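Diacylglycerol kinase (PDB 3S40) probably transfers phosphate from ATP to diacylglycerol, giving phosphatidic acid, as lipid kinases of this family do. Local coordinates at residues 181-186 against 190-195; 246-249 against 255-258. All blocks are in the same frame, centred on the assembly; numbering follows the deposited sequence.

Contact 1 of 2, residues 181-186 against 190-195; sequences FPVKIT and QVYEDE
NZ of K184 meets OE2 of E193 at 2.6 Å, a short salt bridge between neighbours on adjacent antiparallel strands. The amine comes to the anti side of this oxygen, 16° out of the carboxylate plane. K184 sets out with CG anti to its backbone N (chi1 -157°), and bends at chi3 and chi4 turn NZ onto OE2; the two chains lie side by side, pointing the same way. On the same face, E195 bends at chi2 (78°), bringing OE1 beside the P182 ring, 3.6 Å from its CB; its other oxygen, OE2, is held by the hydroxyl of T180. At the turn end, CG2 of T186 touches CG1 of V191 at 3.5 Å.

The opposite face is apolar where I185 and Y192 lie alongside each other, CD1 of the isoleucine 4.1 Å from CD1 of the tyrosine. CG1 of V183 reaches the ring at its edge, 4.1 Å from CE1 of Y192. I185 also packs on I226 and V228 of the facing sheet.

Two hydrogen-bonded pairs join the strands. In the first, V183 N donates to D194 O at 3.0 Å. The return bond runs from D194 N to V183 O at 3.1 Å. I185 and Y192 form the second such pair. Strand 181-187 pairs on its other side with strand 261-266, leaving 190-196 as the outermost strand of this sheet within the chain. The two faces differ in chemistry: one salt bridge, K184-E193, crosses the strands on the first, with P182 beside E195 and T186 on V191, whereas V183, I185 and the Y192 ring form an apolar patch on the second, where I185 meets the facing sheet and D194 and Y192 also touch K230.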
# COMPACT_ATOMS: atom_id res chain seq x y z
N PHE A 181 -16.92 -2.96 19.91
CA PHE A 181 -17.34 -4.29 19.50
C PHE A 181 -16.31 -5.33 19.93
O PHE A 181 -15.11 -5.04 19.95
CB PHE A 181 -17.54 -4.35 17.98
CG PHE A 181 -16.29 -4.05 17.21
CD1 PHE A 181 -15.34 -5.04 16.98
CD2 PHE A 181 -16.06 -2.77 16.72
CE1 PHE A 181 -14.18 -4.75 16.27
CE2 PHE A 181 -14.90 -2.48 16.01
CZ PHE A 181 -13.96 -3.47 15.79
N PRO A 182 -16.78 -6.54 20.28
CA PRO A 182 -15.89 -7.62 20.72
C PRO A 182 -15.16 -8.27 19.55
O PRO A 182 -15.71 -8.41 18.45
CB PRO A 182 -16.86 -8.61 21.36
CG PRO A 182 -18.12 -8.42 20.61
CD PRO A 182 -18.19 -6.95 20.27
N VAL A 183 -13.93 -8.68 19.80
CA VAL A 183 -13.08 -9.26 18.78
C VAL A 183 -12.25 -10.37 19.41
O VAL A 183 -11.92 -10.33 20.60
CB VAL A 183 -12.14 -8.20 18.15
CG1 VAL A 183 -10.98 -7.86 19.10
CG2 VAL A 183 -11.60 -8.69 16.81
N LYS A 184 -11.95 -11.36 18.60
CA LYS A 184 -11.10 -12.47 19.00
C LYS A 184 -10.04 -12.58 17.91
O LYS A 184 -10.37 -12.68 16.73
CB LYS A 184 -11.93 -13.75 19.06
CG LYS A 184 -11.36 -14.83 19.96
CD LYS A 184 -12.39 -15.93 20.20
CE LYS A 184 -13.81 -15.37 20.32
NZ LYS A 184 -13.96 -14.30 21.36
N ILE A 185 -8.77 -12.53 18.31
CA ILE A 185 -7.68 -12.59 17.32
C ILE A 185 -6.73 -13.72 17.64
O ILE A 185 -6.19 -13.78 18.74
CB ILE A 185 -6.88 -11.26 17.25
CG1 ILE A 185 -7.81 -10.07 16.95
CG2 ILE A 185 -5.78 -11.35 16.20
CD1 ILE A 185 -7.13 -8.71 16.99
N THR A 186 -6.55 -14.62 16.69
CA THR A 186 -5.51 -15.65 16.78
C THR A 186 -4.37 -15.28 15.85
O THR A 186 -4.59 -14.95 14.68
CB THR A 186 -6.03 -17.04 16.37
OG1 THR A 186 -6.36 -17.03 14.96
CG2 THR A 186 -7.26 -17.42 17.17
N GLN A 190 -1.21 -17.93 19.17
CA GLN A 190 -1.69 -17.24 20.37
C GLN A 190 -3.03 -16.58 20.08
O GLN A 190 -3.50 -16.58 18.94
CB GLN A 190 -0.68 -16.21 20.83
CG GLN A 190 0.74 -16.70 20.76
CD GLN A 190 1.58 -16.16 21.89
OE1 GLN A 190 2.56 -15.45 21.66
NE2 GLN A 190 1.20 -16.49 23.12
N VAL A 191 -3.65 -16.02 21.12
CA VAL A 191 -4.93 -15.35 20.93
C VAL A 191 -5.10 -14.08 21.77
O VAL A 191 -4.42 -13.88 22.78
CB VAL A 191 -6.14 -16.27 21.19
CG1 VAL A 191 -5.97 -17.59 20.44
CG2 VAL A 191 -6.30 -16.51 22.68
N TYR A 192 -6.04 -13.26 21.31
CA TYR A 192 -6.37 -11.99 21.94
C TYR A 192 -7.88 -11.78 21.88
O TYR A 192 -8.45 -11.72 20.80
CB TYR A 192 -5.67 -10.83 21.22
CG TYR A 192 -6.13 -9.48 21.70
CD1 TYR A 192 -7.21 -8.84 21.10
CD2 TYR A 192 -5.51 -8.85 22.76
CE1 TYR A 192 -7.64 -7.60 21.54
CE2 TYR A 192 -5.93 -7.61 23.21
CZ TYR A 192 -7.00 -6.99 22.59
OH TYR A 192 -7.42 -5.76 23.04
N GLU A 193 -8.51 -11.67 23.05
CA GLU A 193 -9.93 -11.34 23.11
C GLU A 193 -10.14 -10.05 23.87
O GLU A 193 -9.54 -9.85 24.94
CB GLU A 193 -10.71 -12.47 23.78
CG GLU A 193 -11.27 -13.50 22.83
CD GLU A 193 -11.59 -14.82 23.51
OE1 GLU A 193 -10.70 -15.36 24.20
OE2 GLU A 193 -12.73 -15.31 23.36
N ASP A 194 -10.98 -9.18 23.34
CA ASP A 194 -11.28 -7.93 24.02
C ASP A 194 -12.36 -7.10 23.33
O ASP A 194 -12.93 -7.51 22.32
CB ASP A 194 -10.01 -7.09 24.20
CG ASP A 194 -9.88 -6.53 25.61
OD1 ASP A 194 -10.02 -7.31 26.57
OD2 ASP A 194 -9.64 -5.31 25.74
N GLU A 195 -12.62 -5.94 23.91
CA GLU A 195 -13.57 -4.99 23.37
C GLU A 195 -12.77 -3.90 22.68
O GLU A 195 -12.00 -3.18 23.32
CB GLU A 195 -14.40 -4.38 24.50
CG GLU A 195 -15.68 -3.68 24.08
CD GLU A 195 -16.81 -4.65 23.76
OE1 GLU A 195 -16.54 -5.87 23.70
OE2 GLU A 195 -17.96 -4.19 23.59

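Contact 2 of 2, residues 246-249 against 255-258; sequences FEDS and FHVK
With chi1 at 176°, H256 carries its ring anti to its backbone N and out from strand 254-259, while the D248 carboxylate, anti to its own carbonyl carbon, reaches from the loop toward the ring. The imidazole ND1 donates to D248 OD1 at 3.0 Å, a fairly straight bond (152°) that uses the syn lone pair of that oxygen. OD1 lies close to the ring plane, whereas the carboxylate as a whole is turned 77° against the ring. The proton also leans weakly toward OD2, 3.1 Å from ND1, making a lopsided fork.

At the far side of the imidazole, NE2 is hydrogen-bonded to OD1 of D225, whose OD2 pairs with K258. A histidine held between two carboxylates would probably be inclined to take up a second proton, and bonds at ND1 and NE2 would restrain rotation of the ring.

The loop itself is tied back where S249 N bonds the hydroxyl of Y240, at the end of helix 234-240. D248 rests on P215 and H256 on I214, while strand 254-259, outermost in its sheet, pairs with strand 224-230 through the backbones of F255 and V257.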
# COMPACT_ATOMS: atom_id res chain seq x y z
N PHE A 246 8.51 4.53 17.10
CA PHE A 246 9.09 3.21 16.93
C PHE A 246 8.84 2.27 18.10
O PHE A 246 8.90 1.05 17.94
CB PHE A 246 10.57 3.30 16.56
CG PHE A 246 10.79 3.60 15.11
CD1 PHE A 246 10.33 2.72 14.14
CD2 PHE A 246 11.43 4.76 14.72
CE1 PHE A 246 10.52 3.00 12.79
CE2 PHE A 246 11.62 5.04 13.37
CZ PHE A 246 11.16 4.16 12.41
N GLU A 247 8.54 2.85 19.25
CA GLU A 247 8.18 2.06 20.42
C GLU A 247 6.70 2.24 20.78
O GLU A 247 6.10 3.26 20.45
CB GLU A 247 9.07 2.44 21.61
CG GLU A 247 10.56 2.47 21.29
CD GLU A 247 11.07 1.14 20.74
OE1 GLU A 247 10.47 0.10 21.07
OE2 GLU A 247 12.07 1.15 19.98
N ASP A 248 6.12 1.25 21.45
CA ASP A 248 4.73 1.34 21.89
C ASP A 248 4.57 2.14 23.18
O ASP A 248 5.52 2.27 23.96
CB ASP A 248 4.11 -0.04 22.06
CG ASP A 248 3.77 -0.69 20.74
OD1 ASP A 248 2.88 -0.16 20.04
OD2 ASP A 248 4.40 -1.71 20.40
N SER A 249 3.37 2.66 23.41
CA SER A 249 3.11 3.47 24.59
C SER A 249 2.18 2.80 25.60
O SER A 249 2.59 2.52 26.73
CB SER A 249 2.55 4.84 24.18
OG SER A 249 3.37 5.46 23.21
N PHE A 255 -3.48 -2.66 21.87
CA PHE A 255 -2.77 -3.90 21.63
C PHE A 255 -2.05 -3.85 20.28
O PHE A 255 -2.65 -3.54 19.26
CB PHE A 255 -3.73 -5.08 21.67
CG PHE A 255 -3.07 -6.41 21.41
CD1 PHE A 255 -2.18 -6.95 22.33
CD2 PHE A 255 -3.35 -7.12 20.25
CE1 PHE A 255 -1.58 -8.18 22.09
CE2 PHE A 255 -2.75 -8.36 20.01
CZ PHE A 255 -1.86 -8.89 20.93
N HIS A 256 -0.75 -4.14 20.28
CA HIS A 256 0.03 -4.14 19.06
C HIS A 256 0.98 -5.31 19.07
O HIS A 256 1.79 -5.46 19.99
CB HIS A 256 0.84 -2.84 18.94
CG HIS A 256 1.74 -2.80 17.74
ND1 HIS A 256 2.87 -2.02 17.69
CD2 HIS A 256 1.66 -3.44 16.55
CE1 HIS A 256 3.45 -2.18 16.51
NE2 HIS A 256 2.75 -3.04 15.81
N VAL A 257 0.87 -6.16 18.06
CA VAL A 257 1.79 -7.27 17.93
C VAL A 257 2.11 -7.49 16.46
O VAL A 257 1.35 -7.06 15.58
CB VAL A 257 1.21 -8.57 18.53
CG1 VAL A 257 0.10 -9.12 17.65
CG2 VAL A 257 2.31 -9.61 18.68
N LYS A 258 3.23 -8.15 16.19
CA LYS A 258 3.57 -8.54 14.83
C LYS A 258 3.36 -10.02 14.64
O LYS A 258 3.74 -10.81 15.49
CB LYS A 258 5.01 -8.15 14.52
CG LYS A 258 5.17 -6.69 14.11
CD LYS A 258 6.60 -6.21 14.27
CE LYS A 258 6.79 -4.81 13.72
NZ LYS A 258 6.68 -4.81 12.23

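In the fold
Contact 1 and contact 2 have centres 16 Å apart and follow one another along the chain, in the domain related to the NAD kinase beta sandwich. Each involves the outermost strand of a different antiparallel sheet: 190-196 in one, 254-259 in the other. The two edges meet where Y192 and F255 stack, CE2 of the tyrosine 3.6 Å from CG of the phenylalanine, so the hairpin and the strand bearing H256 share one aromatic contact. Strand 224-230 is common to both: I185 packs on it and 255-258 pairs with it. Both contacts are peripheral, their centres about 25 Å and 20 Å from that of the chain; neither includes a bound ligand.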